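Uncharacterized protein (Bacteroides eggerthii, PDB 4FTD) is of unknown function, but combines an immunoglobulin-like domain with a six-bladed beta-propeller and may take part in carbohydrate metabolism. Local coordinates at residues 14-22 and 33-44; 77-88 and 101-109. All blocks are in the same frame, centred on the assembly; numbering follows the deposited sequence. Where two conformers were deposited one is given.

Contact 1: 14-22 and 33-44; sequences DTELLSIKI and VEGTIDEAKKTI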
loop_
_atom_site.group_PDB
_atom_site.type_symbol
_atom_site.label_atom_id
_atom_site.label_comp_id
_atom_site.label_asym_id
_atom_site.label_seq_id
_atom_site.Cartn_x
_atom_site.Cartn_y
_atom_site.Cartn_z
ATOM N N ASP A 14 50.735 -26.420 -13.657
ATOM C CA ASP A 14 49.512 -25.711 -14.133
ATOM C C ASP A 14 49.229 -24.561 -13.169
ATOM O O ASP A 14 49.216 -23.389 -13.570
ATOM C CB ASP A 14 48.314 -26.669 -14.189
ATOM N N THR A 15 49.028 -24.939 -11.904
ATOM C CA THR A 15 48.770 -24.061 -10.740
ATOM C C THR A 15 47.418 -23.325 -10.682
ATOM O O THR A 15 47.345 -22.100 -10.831
ATOM C CB THR A 15 49.949 -23.102 -10.418
ATOM O OG1 THR A 15 49.803 -22.617 -9.075
ATOM C CG2 THR A 15 50.067 -21.926 -11.398
ATOM N N GLU A 16 46.354 -24.093 -10.434
ATOM C CA GLU A 16 45.014 -23.535 -10.256
ATOM C C GLU A 16 44.124 -24.269 -9.252
ATOM O O GLU A 16 44.419 -25.395 -8.830
ATOM C CB GLU A 16 44.284 -23.350 -11.566
ATOM C CG GLU A 16 44.221 -24.542 -12.462
ATOM C CD GLU A 16 43.579 -24.129 -13.754
ATOM O OE1 GLU A 16 42.336 -24.163 -13.833
ATOM O OE2 GLU A 16 44.320 -23.725 -14.665
ATOM N N LEU A 17 43.087 -23.544 -8.823
ATOM C CA LEU A 17 42.136 -23.986 -7.829
ATOM C C LEU A 17 40.973 -24.504 -8.616
ATOM O O LEU A 17 40.286 -23.733 -9.253
ATOM C CB LEU A 17 41.693 -22.810 -6.957
ATOM C CG LEU A 17 40.703 -23.062 -5.830
ATOM C CD1 LEU A 17 41.326 -24.041 -4.844
ATOM C CD2 LEU A 17 40.378 -21.714 -5.200
ATOM N N LEU A 18 40.750 -25.812 -8.549
ATOM C CA LEU A 18 39.670 -26.496 -9.284
ATOM C C LEU A 18 38.316 -26.502 -8.510
ATOM O O LEU A 18 37.249 -26.438 -9.108
ATOM C CB LEU A 18 40.152 -27.914 -9.631
ATOM C CG LEU A 18 41.504 -28.009 -10.346
ATOM C CD1 LEU A 18 42.006 -29.445 -10.464
ATOM C CD2 LEU A 18 41.380 -27.363 -11.716
ATOM N N SER A 19 38.352 -26.574 -7.176
ATOM C CA SER A 19 37.120 -26.467 -6.366
ATOM C C SER A 19 37.489 -26.109 -4.936
ATOM O O SER A 19 38.612 -26.335 -4.515
ATOM C CB SER A 19 36.292 -27.765 -6.382
ATOM O OG SER A 19 36.942 -28.801 -5.672
ATOM N N ILE A 20 36.547 -25.532 -4.209
ATOM C CA ILE A 20 36.804 -25.092 -2.844
ATOM C C ILE A 20 35.481 -25.100 -2.053
ATOM O O ILE A 20 34.394 -24.843 -2.596
ATOM C CB ILE A 20 37.502 -23.696 -2.856
ATOM C CG1 ILE A 20 38.074 -23.354 -1.455
ATOM C CG2 ILE A 20 36.583 -22.638 -3.478
ATOM C CD1 ILE A 20 39.026 -22.176 -1.391
ATOM N N LYS A 21 35.584 -25.487 -0.797
ATOM C CA LYS A 21 34.480 -25.443 0.143
ATOM C C LYS A 21 34.947 -24.980 1.492
ATOM O O LYS A 21 36.108 -25.239 1.888
ATOM C CB LYS A 21 33.729 -26.772 0.277
ATOM C CG LYS A 21 34.408 -28.033 -0.183
ATOM C CD LYS A 21 33.564 -29.255 0.184
ATOM C CE LYS A 21 33.925 -30.491 -0.628
ATOM N NZ LYS A 21 33.309 -31.755 -0.101
ATOM N N ILE A 22 34.044 -24.280 2.171
ATOM C CA ILE A 22 34.182 -23.954 3.595
ATOM C C ILE A 22 33.483 -25.105 4.331
ATOM O O ILE A 22 32.358 -25.464 4.009
ATOM C CB ILE A 22 33.546 -22.603 3.939
ATOM C CG1 ILE A 22 34.371 -21.446 3.355
ATOM C CG2 ILE A 22 33.378 -22.419 5.461
ATOM C CD1 ILE A 22 33.571 -20.170 3.263
ATOM N N VAL A 33 29.886 -25.438 2.637
ATOM C CA VAL A 33 29.412 -24.457 1.652
ATOM C C VAL A 33 30.397 -24.402 0.472
ATOM O O VAL A 33 31.583 -24.160 0.643
ATOM C CB VAL A 33 29.275 -23.053 2.254
ATOM C CG1 VAL A 33 28.745 -22.090 1.203
ATOM C CG2 VAL A 33 28.323 -23.089 3.444
ATOM N N GLU A 34 29.882 -24.671 -0.714
ATOM C CA GLU A 34 30.668 -24.749 -1.926
ATOM C C GLU A 34 30.958 -23.333 -2.462
ATOM O O GLU A 34 30.087 -22.451 -2.443
ATOM C CB GLU A 34 29.876 -25.570 -2.964
ATOM C CG GLU A 34 30.694 -26.113 -4.127
ATOM C CD GLU A 34 31.528 -27.336 -3.768
ATOM O OE1 GLU A 34 30.995 -28.220 -3.068
ATOM O OE2 GLU A 34 32.706 -27.431 -4.206
ATOM N N GLY A 35 32.184 -23.114 -2.926
ATOM C CA GLY A 35 32.585 -21.847 -3.527
ATOM C C GLY A 35 32.456 -21.853 -5.040
ATOM O O GLY A 35 32.461 -22.926 -5.660
ATOM N N THR A 36 32.339 -20.653 -5.618
ATOM C CA THR A 36 32.346 -20.459 -7.063
ATOM C C THR A 36 33.660 -19.756 -7.438
ATOM O O THR A 36 33.935 -18.667 -6.953
ATOM C CB THR A 36 31.137 -19.613 -7.513
ATOM O OG1 THR A 36 29.942 -20.251 -7.069
ATOM C CG2 THR A 36 31.101 -19.461 -9.063
ATOM N N ILE A 37 34.438 -20.378 -8.326
ATOM C CA ILE A 37 35.734 -19.867 -8.768
ATOM C C ILE A 37 35.600 -19.260 -10.150
ATOM O O ILE A 37 35.113 -19.911 -11.056
ATOM C CB ILE A 37 36.800 -20.988 -8.813
ATOM C CG1 ILE A 37 36.861 -21.701 -7.445
ATOM C CG2 ILE A 37 38.181 -20.413 -9.178
ATOM C CD1 ILE A 37 37.392 -23.106 -7.484
ATOM N N ASP A 38 35.990 -18.001 -10.294
ATOM C CA ASP A 38 36.060 -17.362 -11.609
ATOM C C ASP A 38 37.545 -17.294 -11.934
ATOM O O ASP A 38 38.251 -16.422 -11.442
ATOM C CB ASP A 38 35.422 -15.973 -11.591
ATOM C CG ASP A 38 35.262 -15.385 -12.987
ATOM O OD1 ASP A 38 36.172 -15.569 -13.825
ATOM O OD2 ASP A 38 34.211 -14.755 -13.244
ATOM N N GLU A 39 38.023 -18.221 -12.757
ATOM C CA GLU A 39 39.455 -18.314 -13.049
ATOM C C GLU A 39 40.041 -17.117 -13.798
ATOM O O GLU A 39 41.182 -16.749 -13.547
ATOM C CB GLU A 39 39.763 -19.614 -13.808
ATOM C CG GLU A 39 41.252 -19.849 -14.088
ATOM C CD GLU A 39 42.090 -19.947 -12.831
ATOM O OE1 GLU A 39 41.555 -20.405 -11.803
ATOM O OE2 GLU A 39 43.280 -19.575 -12.875
ATOM N N ALA A 40 39.281 -16.533 -14.726
ATOM C CA ALA A 40 39.768 -15.385 -15.505
ATOM C C ALA A 40 39.966 -14.188 -14.579
ATOM O O ALA A 40 40.975 -13.481 -14.681
ATOM C CB ALA A 40 38.805 -15.036 -16.643
ATOM N N LYS A 41 39.020 -13.994 -13.653
ATOM C CA LYS A 41 39.064 -12.877 -12.691
ATOM C C LYS A 41 39.844 -13.201 -11.406
ATOM O O LYS A 41 40.114 -12.300 -10.606
ATOM C CB LYS A 41 37.639 -12.436 -12.345
ATOM C CG LYS A 41 36.909 -11.859 -13.549
ATOM C CD LYS A 41 35.432 -11.622 -13.274
ATOM C CE LYS A 41 34.729 -11.173 -14.554
ATOM N NZ LYS A 41 33.252 -11.284 -14.438
ATOM N N LYS A 42 40.211 -14.477 -11.229
ATOM C CA LYS A 42 40.932 -14.929 -10.036
ATOM C C LYS A 42 40.143 -14.542 -8.765
ATOM O O LYS A 42 40.678 -13.926 -7.851
ATOM C CB LYS A 42 42.371 -14.362 -9.993
ATOM C CG LYS A 42 43.195 -14.456 -11.284
ATOM C CD LYS A 42 43.587 -15.873 -11.713
ATOM C CE LYS A 42 44.160 -15.849 -13.133
ATOM N NZ LYS A 42 44.028 -17.140 -13.868
ATOM N N THR A 43 38.860 -14.896 -8.724
ATOM C CA THR A 43 38.018 -14.627 -7.551
ATOM C C THR A 43 37.338 -15.903 -7.094
ATOM O O THR A 43 37.162 -16.865 -7.865
ATOM C CB THR A 43 36.928 -13.568 -7.850
ATOM O OG1 THR A 43 36.043 -14.096 -8.838
ATOM C CG2 THR A 43 37.554 -12.243 -8.375
ATOM N N ILE A 44 36.976 -15.905 -5.819
ATOM C CA ILE A 44 36.240 -16.989 -5.217
ATOM C C ILE A 44 35.097 -16.352 -4.430
ATOM O O ILE A 44 35.318 -15.425 -3.653
ATOM C CB ILE A 44 37.099 -17.845 -4.259
ATOM C CG1 ILE A 44 38.386 -18.404 -4.941
ATOM C CG2 ILE A 44 36.246 -18.989 -3.682
ATOM C CD1 ILE A 44 39.487 -18.856 -3.971
HETATM O O HOH W 1 34.112 -25.108 -5.798
#
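Ile22 and Val33 trade two backbone hydrogen bonds, Ile22 N to Val33 O at 2.9 Å and Val33 N to Ile22 O at 2.8 Å, and illustrate how an antiparallel pair can be zipped at one end and merely packed at the other. One more backbone bond follows, from Gly35 N to Ile20 O. A bridging water then takes over: it accepts from Ile20 N at 2.9 Å and lies 2.7 Å from Gly35 O.

Beyond Gly35 the strands part and apolar side chains fill in. Ile37 sets CG1 beside its own backbone N (chi1 -54°), which sends CD1 to within 3.7 Å of Leu17 CG and 3.6 Å of Ser19 CA, while CG1 itself approaches Ile20 CG2. Cut back to an alanine, this side chain would lose CG1, CG2 and CD1, which is likely to open a gap between Leu17 and Ile20. The Ile44 side chain crosses those of Leu17 and Ile20 at about a right angle, its CG2 3.7 Å from Ile20 CG2.

Among the charged groups, the Glu39 carboxylate packs against Glu16 CB, OE1 being the nearer oxygen; Tyr101 OH hydrogen-bonds to OE1, and Lys99 NZ forms a salt bridge with OE2.

Strands 17-22, 31-38 and 43-45 thus form consecutive antiparallel neighbours in a sheet of the immunoglobulin-like domain.

Contact 2: 77-88 and 101-109; sequences YSMDAETNEKTQ and YLMKVRKRV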
loop_
_atom_site.group_PDB
_atom_site.type_symbol
_atom_site.label_atom_id
_atom_site.label_comp_id
_atom_site.label_asym_id
_atom_site.label_seq_id
_atom_site.Cartn_x
_atom_site.Cartn_y
_atom_site.Cartn_z
ATOM N N TYR A 77 38.510 -14.644 8.684
ATOM C CA TYR A 77 37.588 -13.679 8.086
ATOM C C TYR A 77 36.857 -12.841 9.164
ATOM O O TYR A 77 35.731 -12.415 8.957
ATOM C CB TYR A 77 36.590 -14.416 7.178
ATOM C CG TYR A 77 37.159 -14.663 5.805
ATOM C CD1 TYR A 77 37.939 -15.779 5.548
ATOM C CD2 TYR A 77 36.996 -13.731 4.793
ATOM C CE1 TYR A 77 38.482 -15.989 4.296
ATOM C CE2 TYR A 77 37.534 -13.935 3.533
ATOM C CZ TYR A 77 38.285 -15.067 3.296
ATOM O OH TYR A 77 38.816 -15.302 2.048
ATOM N N SER A 78 37.494 -12.643 10.309
ATOM C CA SER A 78 36.963 -11.787 11.359
ATOM C C SER A 78 36.453 -10.467 10.763
ATOM O O SER A 78 37.134 -9.824 9.958
ATOM C CB SER A 78 38.040 -11.496 12.405
ATOM O OG SER A 78 38.346 -12.659 13.134
HETATM N N MSE A 79 35.230 -10.116 11.137
HETATM C CA MSE A 79 34.566 -8.881 10.734
HETATM C C MSE A 79 33.908 -8.312 11.983
HETATM O O MSE A 79 33.439 -9.078 12.815
HETATM C CB MSE A 79 33.437 -9.204 9.752
HETATM C CG MSE A 79 33.841 -9.362 8.343
HETATM SE SE MSE A 79 32.389 -10.110 7.302
HETATM C CE MSE A 79 32.858 -12.035 7.454
ATOM N N ASP A 80 33.833 -6.993 12.106
ATOM C CA ASP A 80 33.003 -6.403 13.176
ATOM C C ASP A 80 31.503 -6.563 12.838
ATOM O O ASP A 80 31.140 -6.804 11.682
ATOM C CB ASP A 80 33.373 -4.945 13.441
ATOM C CG ASP A 80 33.360 -4.102 12.194
ATOM O OD1 ASP A 80 32.422 -4.242 11.379
ATOM O OD2 ASP A 80 34.298 -3.299 12.025
ATOM N N ALA A 81 30.636 -6.419 13.838
ATOM C CA ALA A 81 29.190 -6.592 13.640
ATOM C C ALA A 81 28.609 -5.694 12.527
ATOM O O ALA A 81 27.607 -6.051 11.915
ATOM C CB ALA A 81 28.441 -6.379 14.951
ATOM N N GLU A 82 29.248 -4.557 12.253
ATOM C CA GLU A 82 28.811 -3.643 11.176
ATOM C C GLU A 82 29.039 -4.159 9.755
ATOM O O GLU A 82 28.236 -3.880 8.869
ATOM C CB GLU A 82 29.510 -2.274 11.288
ATOM C CG GLU A 82 28.901 -1.326 12.307
ATOM C CD GLU A 82 28.819 -1.922 13.697
ATOM O OE1 GLU A 82 29.771 -2.633 14.098
ATOM O OE2 GLU A 82 27.795 -1.688 14.378
ATOM N N THR A 83 30.134 -4.895 9.549
ATOM C CA THR A 83 30.594 -5.314 8.212
ATOM C C THR A 83 29.904 -6.571 7.742
ATOM O O THR A 83 29.841 -7.530 8.507
ATOM C CB THR A 83 32.111 -5.580 8.258
ATOM O OG1 THR A 83 32.754 -4.460 8.868
ATOM C CG2 THR A 83 32.704 -5.797 6.869
ATOM N N ASN A 84 29.399 -6.579 6.500
ATOM C CA ASN A 84 28.769 -7.794 5.896
ATOM C C ASN A 84 29.614 -8.597 4.923
ATOM O O ASN A 84 29.174 -9.662 4.479
ATOM C CB ASN A 84 27.410 -7.480 5.251
ATOM C CG ASN A 84 26.389 -7.041 6.285
ATOM O OD1 ASN A 84 26.162 -7.720 7.277
ATOM N ND2 ASN A 84 25.792 -5.889 6.068
ATOM N N GLU A 85 30.803 -8.107 4.591
ATOM C CA GLU A 85 31.724 -8.856 3.743
ATOM C C GLU A 85 33.197 -8.545 4.012
ATOM O O GLU A 85 33.544 -7.492 4.544
ATOM C CB GLU A 85 31.401 -8.676 2.263
ATOM C CG GLU A 85 31.740 -7.333 1.664
ATOM C CD GLU A 85 31.441 -7.302 0.180
ATOM O OE1 GLU A 85 30.266 -7.521 -0.193
ATOM O OE2 GLU A 85 32.385 -7.066 -0.610
ATOM N N LYS A 86 34.047 -9.502 3.639
ATOM C CA LYS A 86 35.486 -9.387 3.777
ATOM C C LYS A 86 36.150 -10.242 2.705
ATOM O O LYS A 86 35.727 -11.369 2.473
ATOM C CB LYS A 86 35.919 -9.847 5.186
ATOM C CG LYS A 86 37.414 -9.719 5.427
ATOM C CD LYS A 86 37.838 -9.886 6.874
ATOM C CE LYS A 86 39.363 -9.832 6.971
ATOM N NZ LYS A 86 39.892 -9.364 8.279
ATOM N N THR A 87 37.192 -9.702 2.080
ATOM C CA THR A 87 38.016 -10.400 1.077
ATOM C C THR A 87 39.414 -10.636 1.680
ATOM O O THR A 87 39.902 -9.814 2.434
ATOM C CB THR A 87 38.119 -9.576 -0.213
ATOM O OG1 THR A 87 36.803 -9.385 -0.733
ATOM C CG2 THR A 87 38.946 -10.271 -1.281
ATOM N N GLN A 88 39.995 -11.797 1.393
ATOM C CA GLN A 88 41.346 -12.228 1.802
ATOM C C GLN A 88 41.961 -12.910 0.546
ATOM O O GLN A 88 41.237 -13.423 -0.308
ATOM C CB GLN A 88 41.330 -13.332 2.879
ATOM C CG GLN A 88 40.774 -13.004 4.249
ATOM C CD GLN A 88 41.744 -12.178 5.048
ATOM O OE1 GLN A 88 41.864 -10.986 4.833
ATOM N NE2 GLN A 88 42.451 -12.810 5.963
ATOM N N TYR A 101 44.215 -15.774 -5.499
ATOM C CA TYR A 101 42.787 -15.600 -5.749
ATOM C C TYR A 101 42.275 -14.667 -4.657
ATOM O O TYR A 101 42.735 -14.737 -3.514
ATOM C CB TYR A 101 42.067 -16.965 -5.637
ATOM C CG TYR A 101 42.362 -17.924 -6.773
ATOM C CD1 TYR A 101 43.488 -18.752 -6.746
ATOM C CD2 TYR A 101 41.501 -18.038 -7.856
ATOM C CE1 TYR A 101 43.749 -19.644 -7.772
ATOM C CE2 TYR A 101 41.771 -18.921 -8.890
ATOM C CZ TYR A 101 42.897 -19.725 -8.832
ATOM O OH TYR A 101 43.182 -20.610 -9.844
ATOM N N LEU A 102 41.337 -13.796 -5.011
ATOM C CA LEU A 102 40.671 -12.911 -4.056
ATOM C C LEU A 102 39.393 -13.614 -3.601
ATOM O O LEU A 102 38.436 -13.767 -4.379
ATOM C CB LEU A 102 40.353 -11.545 -4.680
ATOM C CG LEU A 102 41.525 -10.585 -4.640
ATOM C CD1 LEU A 102 41.158 -9.255 -5.313
ATOM C CD2 LEU A 102 41.929 -10.397 -3.176
HETATM N N MSE A 103 39.386 -14.034 -2.338
HETATM C CA MSE A 103 38.296 -14.823 -1.794
HETATM C C MSE A 103 37.402 -13.988 -0.893
HETATM O O MSE A 103 37.851 -13.519 0.140
HETATM C CB MSE A 103 38.842 -16.036 -1.046
HETATM C CG MSE A 103 37.742 -16.924 -0.483
HETATM SE SE MSE A 103 38.423 -18.628 0.186
HETATM C CE MSE A 103 37.500 -18.696 1.994
ATOM N N LYS A 104 36.131 -13.843 -1.294
ATOM C CA LYS A 104 35.167 -13.007 -0.581
ATOM C C LYS A 104 34.179 -13.869 0.204
ATOM O O LYS A 104 33.591 -14.807 -0.347
ATOM C CB LYS A 104 34.401 -12.108 -1.556
ATOM C CG LYS A 104 33.497 -11.069 -0.879
ATOM C CD LYS A 104 32.601 -10.366 -1.891
ATOM C CE LYS A 104 33.406 -9.480 -2.832
ATOM N NZ LYS A 104 32.505 -8.771 -3.775
ATOM N N VAL A 105 34.039 -13.559 1.495
ATOM C CA VAL A 105 33.058 -14.203 2.362
ATOM C C VAL A 105 32.067 -13.106 2.810
ATOM O O VAL A 105 32.490 -12.016 3.208
ATOM C CB VAL A 105 33.687 -14.914 3.576
ATOM C CG1 VAL A 105 32.597 -15.409 4.511
ATOM C CG2 VAL A 105 34.569 -16.095 3.135
ATOM N N ARG A 106 30.772 -13.438 2.745
ATOM C CA ARG A 106 29.673 -12.513 3.005
ATOM C C ARG A 106 28.676 -13.046 4.028
ATOM O O ARG A 106 28.425 -14.253 4.058
ATOM C CB ARG A 106 28.941 -12.273 1.691
ATOM C CG ARG A 106 29.816 -11.635 0.630
ATOM C CD ARG A 106 29.070 -11.474 -0.669
ATOM N NE ARG A 106 28.783 -12.772 -1.269
ATOM C CZ ARG A 106 27.742 -13.044 -2.051
ATOM N NH1 ARG A 106 26.841 -12.118 -2.330
ATOM N NH2 ARG A 106 27.573 -14.270 -2.538
ATOM N N LYS A 107 28.139 -12.138 4.861
ATOM C CA LYS A 107 27.108 -12.454 5.855
ATOM C C LYS A 107 25.756 -12.345 5.185
ATOM O O LYS A 107 25.548 -11.500 4.293
ATOM C CB LYS A 107 27.080 -11.461 7.045
ATOM C CG LYS A 107 28.269 -11.471 8.002
ATOM C CD LYS A 107 28.188 -10.341 9.032
ATOM C CE LYS A 107 29.453 -10.280 9.880
ATOM N NZ LYS A 107 29.420 -9.187 10.893
ATOM N N ARG A 108 24.806 -13.140 5.660
ATOM C CA ARG A 108 23.413 -12.969 5.242
ATOM C C ARG A 108 22.883 -11.638 5.739
ATOM O O ARG A 108 23.265 -11.189 6.815
ATOM C CB ARG A 108 22.548 -14.086 5.781
ATOM C CG ARG A 108 22.833 -15.385 5.069
ATOM C CD ARG A 108 22.131 -16.508 5.755
ATOM N NE ARG A 108 20.699 -16.283 5.728
ATOM C CZ ARG A 108 19.836 -16.837 6.569
ATOM N NH1 ARG A 108 20.241 -17.660 7.545
ATOM N NH2 ARG A 108 18.546 -16.560 6.435
ATOM N N VAL A 109 22.023 -11.019 4.931
ATOM C CA VAL A 109 21.436 -9.728 5.231
ATOM C C VAL A 109 19.920 -9.933 5.198
ATOM O O VAL A 109 19.383 -10.243 4.142
ATOM C CB VAL A 109 21.882 -8.678 4.191
ATOM C CG1 VAL A 109 21.147 -7.358 4.391
ATOM C CG2 VAL A 109 23.389 -8.500 4.259
HETATM O O HOH W 2 30.827 -10.089 12.768
HETATM O O HOH W 3 23.919 -9.182 8.180
#
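Lys107 and the loop that precedes strand 85-88 meet at the open end of a beta hairpin, whose arms are strands 85-93 and 98-106 of the immunoglobulin-like domain. The example shows how a buried lysine can be accommodated by main-chain oxygens.

Its backbone N donates to Asn84 O at 2.7 Å, and the side chain leaves with CG beside that N (chi1 -68°) and runs extended to its tip. CB lies by Asn84 O and OD1, and CG stays near the same carbonyl. CD passes Asn84 OD1 and Thr83 O, while CE rests 3.9 Å from the selenium of Met79, a selenomethionine whose chain slides past in the opposite direction. At the end, Lys107 NZ bonds to Asp80 O at 3.0 Å from above the carbonyl plane. It also makes a weak bond to Thr83 O; a water that donates to Met79 O lies so close to NZ that a bond there is doubtful. Asp80 O is gripped from its other face by Thr83 N, the bond that closes the type I turn 80-83. The ammonium group therefore ties the turn to the end of the hairpin.

Farther along, Lys86 pairs with Val105 and Gln88 with Met103 through reciprocal backbone bonds. On the side of Glu85 and Thr87, Glu85 OE2 forms a salt bridge with Lys104 NZ at 3.6 Å, and Thr87 CG2 touches Leu102 CD2.

The other side carries Tyr77. Val105 CG2 sits over the centre of one ring face in a CH-pi contact, 3.7 Å from the centroid, and Gln88 CG lies against the opposite face nearer the rim. Beyond the ring, Tyr77 OH donates to Met103 O at 2.8 Å, reaching that oxygen from the face opposite Gln88 N.

How the contacts relate
Contacts 1 and 2 follow one another along the chain, and their centres lie about 17 Å apart in the same mixed sheet. Strand 43-45, at the end of contact 1, runs parallel to its neighbour 98-106 of contact 2, and a probable backbone hydrogen bond joins Leu102 N to Lys42 O at 2.9 Å. Tyr101 of contact 2 reaches into contact 1: its OH makes a probable hydrogen bond to Glu39 OE1 at 2.6 Å, while its CB packs 3.6 Å from Ile44 CD1. Leu90, within strand 85-93, touches Leu17, Ile20 and Ile44 of contact 1 as well as Met103 of contact 2, giving both contacts a shared apolar interior.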